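Local coordinates for protein lipolytic enzyme (Clostridium thermocellum, PDB 2VPT) that probably removes acetyl groups from xylan, as the catalytic domain of a cellulosomal family 3 carbohydrate esterase with an SGNH-hydrolase fold, at residues 8-13 and 25-30; 94-97 and 101-104; 105-110 and 140-145. All blocks are in the same frame, centred on the assembly; numbering follows the deposited sequence.

Contact 1 of 3, residues 8-13 and 25-30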
ATOM      1  N   ILE A   8      -9.393   0.590 -16.577  1.00 11.15           N
ATOM      2  CA  ILE A   8      -7.981   0.308 -16.727  1.00 11.17           C
ATOM      3  C   ILE A   8      -7.490  -0.392 -15.470  1.00 10.79           C
ATOM      4  O   ILE A   8      -7.697   0.110 -14.372  1.00 10.63           O
ATOM      5  CB  ILE A   8      -7.145   1.587 -16.928  1.00 10.82           C
ATOM      6  CG1 ILE A   8      -7.633   2.379 -18.154  1.00 12.37           C
ATOM      7  CG2 ILE A   8      -5.670   1.199 -17.057  1.00 12.41           C
ATOM      8  CD1 ILE A   8      -6.925   3.716 -18.388  1.00 12.78           C
HETATM    9  N   MSE A   9      -6.862  -1.557 -15.626  1.00 10.51           N
HETATM   10  CA  MSE A   9      -6.306  -2.286 -14.498  1.00 11.76           C
HETATM   11  C   MSE A   9      -4.789  -2.151 -14.483  1.00  9.81           C
HETATM   12  O   MSE A   9      -4.101  -2.749 -15.320  1.00 10.19           O
HETATM   13  CB  MSE A   9      -6.673  -3.757 -14.568  1.00 10.90           C
HETATM   14  CG  MSE A   9      -6.241  -4.513 -13.314  1.00 11.83           C
HETATM   15 SE   MSE A   9      -6.609  -6.390 -13.402  1.00 24.52          SE
HETATM   16  CE  MSE A   9      -7.733  -6.250 -13.079  1.00  2.00           C
ATOM     17  N   PRO A  10      -4.252  -1.379 -13.527  1.00  8.85           N
ATOM     18  CA  PRO A  10      -2.794  -1.345 -13.359  1.00  8.78           C
ATOM     19  C   PRO A  10      -2.311  -2.601 -12.645  1.00  9.00           C
ATOM     20  O   PRO A  10      -2.699  -2.843 -11.512  1.00 10.06           O
ATOM     21  CB  PRO A  10      -2.562  -0.094 -12.489  1.00  9.36           C
ATOM     22  CG  PRO A  10      -3.869   0.622 -12.469  1.00 10.16           C
ATOM     23  CD  PRO A  10      -4.912  -0.435 -12.603  1.00  9.53           C
ATOM     24  N   VAL A  11      -1.485  -3.393 -13.319  1.00  8.77           N
ATOM     25  CA  VAL A  11      -0.989  -4.665 -12.793  1.00  8.64           C
ATOM     26  C   VAL A  11       0.529  -4.555 -12.667  1.00  8.44           C
ATOM     27  O   VAL A  11       1.213  -4.220 -13.628  1.00  9.08           O
ATOM     28  CB  VAL A  11      -1.328  -5.843 -13.722  1.00  8.75           C
ATOM     29  CG1 VAL A  11      -0.729  -7.132 -13.181  1.00 10.59           C
ATOM     30  CG2 VAL A  11      -2.804  -5.971 -13.880  1.00 10.51           C
ATOM     31  N   GLY A  12       1.078  -4.838 -11.492  1.00  8.19           N
ATOM     32  CA  GLY A  12       2.513  -4.792 -11.361  1.00  8.25           C
ATOM     33  C   GLY A  12       2.998  -5.128  -9.980  1.00  8.10           C
ATOM     34  O   GLY A  12       2.311  -5.824  -9.201  1.00  8.32           O
ATOM     35  N   ASP A  13       4.195  -4.620  -9.693  1.00  8.27           N
ATOM     36  CA  ASP A  13       4.920  -4.894  -8.461  1.00  8.86           C
ATOM     37  C   ASP A  13       4.954  -3.643  -7.581  1.00  8.85           C
ATOM     38  O   ASP A  13       3.995  -2.868  -7.594  1.00  9.38           O
ATOM     39  CB  ASP A  13       6.305  -5.486  -8.798  1.00  9.34           C
ATOM     40  CG  ASP A  13       7.126  -4.613  -9.717  1.00 10.08           C
ATOM     41  OD1 ASP A  13       6.943  -3.366  -9.733  1.00 10.85           O
ATOM     42  OD2 ASP A  13       7.975  -5.180 -10.448  1.00 11.67           O
ATOM     43  N   GLY A  25       0.666   6.030  -4.234  1.00 10.59           N
ATOM     44  CA  GLY A  25      -0.078   6.368  -5.441  1.00  9.82           C
ATOM     45  C   GLY A  25       0.648   6.039  -6.735  1.00  9.68           C
ATOM     46  O   GLY A  25       0.011   6.038  -7.799  1.00  9.90           O
ATOM     47  N   SER A  26       1.951   5.739  -6.673  1.00  9.15           N
ATOM     48  CA  SER A  26       2.683   5.359  -7.860  1.00  9.41           C
ATOM     49  C   SER A  26       2.506   6.413  -8.954  1.00  8.95           C
ATOM     50  O   SER A  26       2.422   7.616  -8.659  1.00  9.96           O
ATOM     51  CB  SER A  26       2.208   3.942  -8.275  1.00  9.23           C
ATOM     52  OG  SER A  26       2.769   3.475  -9.486  1.00 11.02           O
ATOM     53  N   TYR A  27       2.493   5.974 -10.204  1.00  9.05           N
ATOM     54  CA  TYR A  27       2.223   6.849 -11.327  1.00  8.97           C
ATOM     55  C   TYR A  27       0.732   7.131 -11.474  1.00  9.01           C
ATOM     56  O   TYR A  27       0.334   7.913 -12.333  1.00  9.46           O
ATOM     57  CB  TYR A  27       2.773   6.229 -12.626  1.00  9.46           C
ATOM     58  CG  TYR A  27       2.090   4.944 -13.052  1.00  8.96           C
ATOM     59  CD1 TYR A  27       0.948   4.976 -13.833  1.00 10.28           C
ATOM     60  CD2 TYR A  27       2.583   3.696 -12.666  1.00  9.43           C
ATOM     61  CE1 TYR A  27       0.296   3.825 -14.215  1.00 10.24           C
ATOM     62  CE2 TYR A  27       1.928   2.524 -13.038  1.00  9.79           C
ATOM     63  CZ  TYR A  27       0.782   2.593 -13.815  1.00  9.86           C
ATOM     64  OH  TYR A  27       0.107   1.471 -14.231  1.00 10.42           O
ATOM     65  N   ARG A  28      -0.093   6.437 -10.693  1.00  9.04           N
ATOM     66  CA  ARG A  28      -1.549   6.517 -10.848  1.00  8.98           C
ATOM     67  C   ARG A  28      -2.083   7.907 -10.502  1.00  9.20           C
ATOM     68  O   ARG A  28      -3.000   8.398 -11.157  1.00  9.51           O
ATOM     69  CB  ARG A  28      -2.236   5.420 -10.028  1.00  9.19           C
ATOM     70  CG  ARG A  28      -1.940   4.018 -10.593  1.00  9.14           C
ATOM     71  CD  ARG A  28      -2.352   2.896  -9.680  1.00  9.80           C
ATOM     72  NE  ARG A  28      -1.492   2.735  -8.512  1.00 10.03           N
ATOM     73  CZ  ARG A  28      -1.789   3.090  -7.259  1.00  8.95           C
ATOM     74  NH1 ARG A  28      -2.919   3.710  -6.930  1.00  9.96           N
ATOM     75  NH2 ARG A  28      -0.902   2.858  -6.320  1.00  9.69           N
ATOM     76  N   THR A  29      -1.490   8.553  -9.510  1.00  9.71           N
ATOM     77  CA  THR A  29      -1.958   9.899  -9.083  1.00  9.50           C
ATOM     78  C   THR A  29      -1.876  10.882 -10.249  1.00 10.40           C
ATOM     79  O   THR A  29      -2.864  11.502 -10.644  1.00 11.09           O
ATOM     80  CB  THR A  29      -1.118  10.403  -7.916  1.00  9.60           C
ATOM     81  OG1 THR A  29      -1.140   9.411  -6.882  1.00 10.67           O
ATOM     82  CG2 THR A  29      -1.659  11.724  -7.376  1.00 10.71           C
ATOM     83  N   GLU A  30      -0.691  11.016 -10.824  1.00 10.54           N
ATOM     84  CA  GLU A  30      -0.504  11.984 -11.912  1.00 11.23           C
ATOM     85  C   GLU A  30      -1.171  11.513 -13.201  1.00 10.92           C
ATOM     86  O   GLU A  30      -1.728  12.313 -13.950  1.00 11.49           O
ATOM     87  CB  GLU A  30       0.977  12.273 -12.106  1.00 12.11           C
ATOM     88  CG  GLU A  30       1.333  13.265 -13.209  1.00 15.19           C
ATOM     89  CD  GLU A  30       0.834  14.667 -12.941  1.00 19.82           C
ATOM     90  OE1 GLU A  30       0.579  15.019 -11.766  1.00 20.44           O
ATOM     91  OE2 GLU A  30       0.716  15.435 -13.927  1.00 24.47           O
TER
HETATM   92  O   HOH W   1       1.295  -0.923 -13.952  1.00 10.24           O
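The pyrrolidine ring of P10 is met by two very different neighbours, the phenol end of Y27 and the bent aliphatic arm of R28. R28 comes across the proline at roughly a right angle, so that its CD lies 3.9 Å from P10 CG, a methylene-on-methylene contact. The chain bends at chi3 (-73°), and the guanidinium is carried away to bind three carbonyls, those of M24, T16 and S50, while the G25 carbonyl oxygen lies over the centre of one face. An arginine suits the place because its greasy stem serves the core and its N-H groups can tie helix 14-17 to the loops at M24 and S50. Strand 5-12 lies within the sheet of the SGNH-hydrolase fold, a three-layered alpha/beta/alpha sandwich, and helix 28-37 belongs to the layer that covers this side of it. Proline, with no N-H to offer, gives the strand a compact apolar knob here, and its backbone still pairs with E61. Y27 approaches obliquely, with OH 3.6 Å from P10 CB; chi1 of 66° sets its CG between the backbone N and the carbonyl carbon, which brings the ring under R28 CG, lying over one face toward the rim. The buried hydroxyl is served by a water at 2.7 Å from Y27 OH, lying in the ring plane at the edge, and that water donates a weak bond to V11 O. The ring also stacks on W191 of helix 181-203.

Contact 2 of 3, residues 94-97 and 101-104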
ATOM      1  N   ASN A  94      11.352  -8.012 -10.246  1.00 12.32           N
ATOM      2  CA  ASN A  94      11.618  -8.868  -9.108  1.00 11.98           C
ATOM      3  C   ASN A  94      12.110 -10.240  -9.562  1.00 12.03           C
ATOM      4  O   ASN A  94      12.905 -10.867  -8.847  1.00 12.89           O
ATOM      5  CB  ASN A  94      10.418  -9.003  -8.172  1.00 12.13           C
ATOM      6  CG  ASN A  94      10.133  -7.736  -7.414  1.00 13.58           C
ATOM      7  OD1 ASN A  94       8.976  -7.311  -7.306  1.00 17.24           O
ATOM      8  ND2 ASN A  94      11.164  -7.117  -6.902  1.00 14.11           N
ATOM      9  N   ASP A  95      11.645 -10.728 -10.708  1.00 11.72           N
ATOM     10  CA  ASP A  95      12.214 -11.990 -11.247  1.00 11.79           C
ATOM     11  C   ASP A  95      13.726 -11.865 -11.358  1.00 12.43           C
ATOM     12  O   ASP A  95      14.460 -12.769 -10.950  1.00 13.04           O
ATOM     13  CB  ASP A  95      11.618 -12.350 -12.592  1.00 12.22           C
ATOM     14  CG  ASP A  95      10.119 -12.536 -12.526  1.00 12.34           C
ATOM     15  OD1 ASP A  95       9.634 -13.671 -12.702  1.00 12.31           O
ATOM     16  OD2 ASP A  95       9.406 -11.525 -12.275  1.00 12.52           O
ATOM     17  N   LEU A  96      14.206 -10.740 -11.871  1.00 12.84           N
ATOM     18  CA  LEU A  96      15.644 -10.515 -11.991  1.00 13.45           C
ATOM     19  C   LEU A  96      16.307 -10.320 -10.640  1.00 15.14           C
ATOM     20  O   LEU A  96      17.241 -11.049 -10.283  1.00 15.46           O
ATOM     21  CB  LEU A  96      15.938  -9.327 -12.913  1.00 13.72           C
ATOM     22  CG  LEU A  96      17.419  -8.960 -13.041  1.00 14.09           C
ATOM     23  CD1 LEU A  96      18.231 -10.107 -13.690  1.00 17.02           C
ATOM     24  CD2 LEU A  96      17.593  -7.676 -13.827  1.00 14.18           C
ATOM     25  N   LEU A  97      15.815  -9.361  -9.866  1.00 15.97           N
ATOM     26  CA  LEU A  97      16.511  -8.891  -8.681  1.00 17.50           C
ATOM     27  C   LEU A  97      16.317  -9.823  -7.484  1.00 18.00           C
ATOM     28  O   LEU A  97      17.230  -9.952  -6.662  1.00 19.91           O
ATOM     29  CB  LEU A  97      16.078  -7.451  -8.344  1.00 18.30           C
ATOM     30  CG  LEU A  97      16.388  -6.428  -9.438  1.00 20.40           C
ATOM     31  CD1 LEU A  97      15.706  -5.095  -9.113  1.00 23.17           C
ATOM     32  CD2 LEU A  97      17.879  -6.227  -9.643  1.00 23.67           C
ATOM     33  N   ASN A 101      16.550 -14.394 -12.391  1.00 13.36           N
ATOM     34  CA  ASN A 101      15.896 -14.959 -13.607  1.00 13.34           C
ATOM     35  C   ASN A 101      15.674 -13.595 -14.301  1.00 14.12           C
ATOM     36  O   ASN A 101      14.707 -12.912 -13.984  1.00 14.29           O
ATOM     37  CB  ASN A 101      14.681 -15.733 -13.118  1.00 13.66           C
ATOM     38  CG  ASN A 101      13.977 -16.446 -14.203  1.00 14.54           C
ATOM     39  OD1 ASN A 101      14.583 -16.858 -15.185  1.00 15.55           O
ATOM     40  ND2 ASN A 101      12.679 -16.612 -14.049  1.00 15.38           N
ATOM     41  N   LEU A 102      16.344 -13.206 -15.382  1.00 15.89           N
ATOM     42  CA  LEU A 102      15.769 -12.759 -16.685  0.50 15.39           C
ATOM     43  C   LEU A 102      14.578 -13.447 -17.351  1.00 15.06           C
ATOM     44  O   LEU A 102      14.745 -14.207 -18.279  1.00 15.59           O
ATOM     45  CB  LEU A 102      16.920 -12.526 -17.689  0.50 15.72           C
ATOM     46  CG  LEU A 102      16.883 -11.251 -18.548  0.50 16.54           C
ATOM     47  CD1 LEU A 102      15.609 -11.130 -19.341  0.50 16.99           C
ATOM     48  CD2 LEU A 102      17.126 -10.027 -17.672  0.50 17.31           C
ATOM     49  N   ASN A 103      13.355 -13.091 -16.927  1.00 14.38           N
ATOM     50  CA  ASN A 103      12.202 -13.892 -17.267  1.00 14.24           C
ATOM     51  C   ASN A 103      11.480 -13.458 -18.530  1.00 15.05           C
ATOM     52  O   ASN A 103      10.282 -13.159 -18.522  1.00 15.07           O
ATOM     53  CB  ASN A 103      11.251 -13.980 -16.073  1.00 14.39           C
ATOM     54  CG  ASN A 103      10.357 -15.197 -16.119  1.00 13.68           C
ATOM     55  OD1 ASN A 103      10.430 -16.013 -17.050  1.00 14.78           O
ATOM     56  ND2 ASN A 103       9.500 -15.345 -15.102  1.00 14.00           N
ATOM     57  N   ALA A 104      12.221 -13.472 -19.628  1.00 15.73           N
ATOM     58  CA  ALA A 104      11.670 -13.211 -20.933  1.00 16.45           C
ATOM     59  C   ALA A 104      10.549 -14.182 -21.269  1.00 16.42           C
ATOM     60  O   ALA A 104       9.483 -13.780 -21.723  1.00 17.62           O
ATOM     61  CB  ALA A 104      12.775 -13.275 -21.973  1.00 17.05           C
TER
HETATM   62  O   HOH W   2      11.090 -15.775 -11.727  1.00 16.20           O
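D95 and N103 are joined by the one direct side-chain hydrogen bond of this contact, N103 ND2 donating to D95 OD1 over 2.9 Å. The bond is nearly straight, 166° at the hydrogen, and the acceptor lies close to the amide plane of N103. Seen from D95 the donor stands 44° out of the carboxylate plane, and the two flat groups are turned 50° apart. A water adds a second hydrogen to D95 OD1 at 2.7 Å and in turn accepts from N101 ND2, so D95 OD1 grips N103 directly and N101 through water. Asparagine suits position 103 because its two ends do different work: while ND2 grips D95, OD1 accepts from G106 N and caps the next helix.

Among backbone groups, N101 N donates to D95 O at 3.0 Å, closing the chain back onto the helix six residues earlier. N101 O then comes within 3.3 Å of L96 CA as a CA-H...O contact. N103 is also the centre of an inverse gamma turn.

Apolar contact is slight: L96 and L102 run side by side, although L102 has two conformers and their meeting is doubtful in detail.

D95 OD2 accepts from I68 N at the start of helix 68-82, so a single buried carboxylate links that helix with helix 93-99 and the loop leading into helix 104-117.

Contact 3 of 3, residues 105-110 and 140-145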
ATOM      1  N   THR A 105      10.775 -15.478 -21.045  1.00 16.96           N
ATOM      2  CA  THR A 105       9.751 -16.458 -21.358  1.00 17.14           C
ATOM      3  C   THR A 105       8.490 -16.287 -20.501  1.00 16.29           C
ATOM      4  O   THR A 105       7.361 -16.413 -20.995  1.00 16.21           O
ATOM      5  CB  THR A 105      10.292 -17.912 -21.224  1.00 18.30           C
ATOM      6  OG1 THR A 105      11.320 -18.120 -22.198  1.00 20.78           O
ATOM      7  CG2 THR A 105       9.188 -18.905 -21.447  1.00 20.30           C
ATOM      8  N   GLY A 106       8.682 -15.985 -19.222  1.00 15.83           N
ATOM      9  CA  GLY A 106       7.561 -15.744 -18.327  1.00 15.21           C
ATOM     10  C   GLY A 106       6.718 -14.555 -18.766  1.00 14.10           C
ATOM     11  O   GLY A 106       5.493 -14.639 -18.758  1.00 13.69           O
ATOM     12  N   LEU A 107       7.376 -13.475 -19.177  1.00 13.21           N
ATOM     13  CA  LEU A 107       6.651 -12.285 -19.653  1.00 13.05           C
ATOM     14  C   LEU A 107       5.849 -12.612 -20.916  1.00 14.13           C
ATOM     15  O   LEU A 107       4.678 -12.264 -21.030  1.00 13.53           O
ATOM     16  CB  LEU A 107       7.610 -11.128 -19.893  1.00 12.59           C
ATOM     17  CG  LEU A 107       6.938  -9.829 -20.353  1.00 12.30           C
ATOM     18  CD1 LEU A 107       5.980  -9.300 -19.266  1.00 14.10           C
ATOM     19  CD2 LEU A 107       8.001  -8.807 -20.735  1.00 13.70           C
ATOM     20  N   SER A 108       6.492 -13.298 -21.862  1.00 14.53           N
ATOM     21  CA  SER A 108       5.844 -13.676 -23.109  1.00 15.64           C
ATOM     22  C   SER A 108       4.613 -14.517 -22.829  1.00 15.14           C
ATOM     23  O   SER A 108       3.547 -14.295 -23.393  1.00 15.58           O
ATOM     24  CB  SER A 108       6.827 -14.472 -23.983  1.00 16.08           C
ATOM     25  OG  SER A 108       6.244 -14.785 -25.244  1.00 20.38           O
ATOM     26  N   ASN A 109       4.766 -15.502 -21.946  1.00 15.40           N
ATOM     27  CA  ASN A 109       3.660 -16.378 -21.594  1.00 15.80           C
ATOM     28  C   ASN A 109       2.536 -15.649 -20.856  1.00 15.53           C
ATOM     29  O   ASN A 109       1.368 -15.956 -21.045  1.00 16.33           O
ATOM     30  CB  ASN A 109       4.148 -17.576 -20.759  1.00 16.70           C
ATOM     31  CG  ASN A 109       5.011 -18.524 -21.551  1.00 19.38           C
ATOM     32  OD1 ASN A 109       5.021 -18.494 -22.790  1.00 22.39           O
ATOM     33  ND2 ASN A 109       5.764 -19.353 -20.844  1.00 21.69           N
ATOM     34  N   LEU A 110       2.906 -14.704 -19.992  1.00 14.69           N
ATOM     35  CA  LEU A 110       1.906 -13.910 -19.281  1.00 14.10           C
ATOM     36  C   LEU A 110       1.080 -13.047 -20.236  1.00 14.09           C
ATOM     37  O   LEU A 110      -0.124 -12.951 -20.074  1.00 14.55           O
ATOM     38  CB  LEU A 110       2.591 -13.062 -18.204  1.00 13.47           C
ATOM     39  CG  LEU A 110       1.684 -12.078 -17.446  1.00 12.75           C
ATOM     40  CD1 LEU A 110       0.515 -12.802 -16.785  1.00 14.06           C
ATOM     41  CD2 LEU A 110       2.513 -11.352 -16.403  1.00 13.39           C
ATOM     42  N   ALA A 140      16.182  -4.621 -21.889  1.00 15.01           N
ATOM     43  CA  ALA A 140      16.603  -4.923 -23.252  1.00 15.21           C
ATOM     44  C   ALA A 140      15.710  -5.925 -23.951  1.00 15.22           C
ATOM     45  O   ALA A 140      15.526  -5.840 -25.165  1.00 16.89           O
ATOM     46  CB  ALA A 140      18.042  -5.432 -23.261  1.00 15.59           C
ATOM     47  N   VAL A 141      15.183  -6.911 -23.229  1.00 14.74           N
ATOM     48  CA  VAL A 141      14.408  -7.983 -23.871  1.00 15.55           C
ATOM     49  C   VAL A 141      12.947  -7.646 -24.160  1.00 15.22           C
ATOM     50  O   VAL A 141      12.304  -8.299 -24.977  1.00 14.71           O
ATOM     51  CB  VAL A 141      14.465  -9.320 -23.077  1.00 15.66           C
ATOM     52  CG1 VAL A 141      15.928  -9.696 -22.769  1.00 17.59           C
ATOM     53  CG2 VAL A 141      13.626  -9.272 -21.807  1.00 15.95           C
ATOM     54  N   ILE A 142      12.410  -6.610 -23.516  1.00 14.70           N
ATOM     55  CA  ILE A 142      10.974  -6.377 -23.562  1.00 14.98           C
ATOM     56  C   ILE A 142      10.445  -5.893 -24.927  1.00 14.86           C
ATOM     57  O   ILE A 142       9.445  -6.412 -25.397  1.00 15.03           O
ATOM     58  CB  ILE A 142      10.557  -5.438 -22.416  1.00 14.62           C
ATOM     59  CG1 ILE A 142      10.835  -6.118 -21.066  1.00 14.40           C
ATOM     60  CG2 ILE A 142       9.063  -5.089 -22.522  1.00 15.22           C
ATOM     61  CD1 ILE A 142      10.618  -5.229 -19.856  1.00 14.89           C
ATOM     62  N   PRO A 143      11.116  -4.903 -25.563  1.00 15.46           N
ATOM     63  CA  PRO A 143      10.559  -4.439 -26.846  1.00 15.99           C
ATOM     64  C   PRO A 143      10.375  -5.529 -27.907  1.00 16.07           C
ATOM     65  O   PRO A 143       9.397  -5.525 -28.647  1.00 16.35           O
ATOM     66  CB  PRO A 143      11.567  -3.395 -27.323  1.00 16.53           C
ATOM     67  CG  PRO A 143      12.426  -3.085 -26.198  1.00 16.90           C
ATOM     68  CD  PRO A 143      12.296  -4.130 -25.157  1.00 15.38           C
ATOM     69  N   GLY A 144      11.326  -6.463 -27.989  1.00 16.09           N
ATOM     70  CA  GLY A 144      11.229  -7.537 -28.967  1.00 16.34           C
ATOM     71  C   GLY A 144      10.101  -8.506 -28.692  1.00 15.65           C
ATOM     72  O   GLY A 144       9.436  -8.982 -29.608  1.00 16.43           O
ATOM     73  N   ILE A 145       9.853  -8.779 -27.408  1.00 15.96           N
ATOM     74  CA  ILE A 145       8.760  -9.650 -27.027  1.00 16.47           C
ATOM     75  C   ILE A 145       7.433  -9.002 -27.428  1.00 16.58           C
ATOM     76  O   ILE A 145       6.556  -9.640 -28.007  1.00 17.58           O
ATOM     77  CB  ILE A 145       8.757  -9.934 -25.501  1.00 16.65           C
ATOM     78  CG1 ILE A 145       9.953 -10.817 -25.120  1.00 16.87           C
ATOM     79  CG2 ILE A 145       7.470 -10.590 -25.077  1.00 17.28           C
ATOM     80  CD1 ILE A 145      10.340 -10.686 -23.663  1.00 17.96           C
TER
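Within 105-110, L107 is the first residue to make a substantial contact, and a single methyl, CD2, does the touching. With CG anti to the backbone N (chi1 -178°), the side chain extends toward residues 140-145, where CD2 meets I142 CG1 at 3.9 Å. The two side chains cross at about a right angle. The same methyl comes to 4.2 Å from I145 CD1, this time at a slant, so L107 CD2 lies against two isoleucines one helical turn apart. A branched leucine tip is well matched to that task, and the residue also packs on I91 and on I68, which buries it.

At S108 the contact moves close to the main chain: I145 CG2 lies 4.0 Å from S108 CA and 4.1 Å from S108 CB. A small side chain here lets the helices come close, the nearest CA atoms, those of S108 and I145, being 6.3 Å apart. Its hydroxyl is engaged by K149 NZ, one turn beyond I145 on the same partner helix, which adds a polar link on the partly exposed side of the interface.

In fold terms the pair joins two successive beta-alpha-beta crossovers of the parallel sheet, helix 104-117 leading into strand 122-126 and helix 142-151 leading from that strand to 156-159. I142 accordingly also touches F158 of the latter strand.

L110, a turn after L107, leaves the partner helix aside and points its apolar branch to I71, A72 and I75 of helix 68-82.

Overall arrangement
Contacts 2 and 3 are neighbours, their centres about 11 Å apart: A104, closing 101-104, touches segment 140-145, with A104 O 3.8 Å from I145 CD1 and A104 CB 4.1 Å from V141 CG2. Contact 1 is more deeply set, its centre about 21 Å from that of contact 2 and about 20 Å from that of contact 3. Even so, D13 packs on N94, joining contact 1 to contact 2. D13 leads directly into S14, the probable nucleophile of a Ser-His-Asp triad with H178 and D175, and N94 probably lines the same site, as in other SGNH hydrolases. The calcium ion, held by D43, F44, D57 and D59, lies about 8 Å from the P10 side chain.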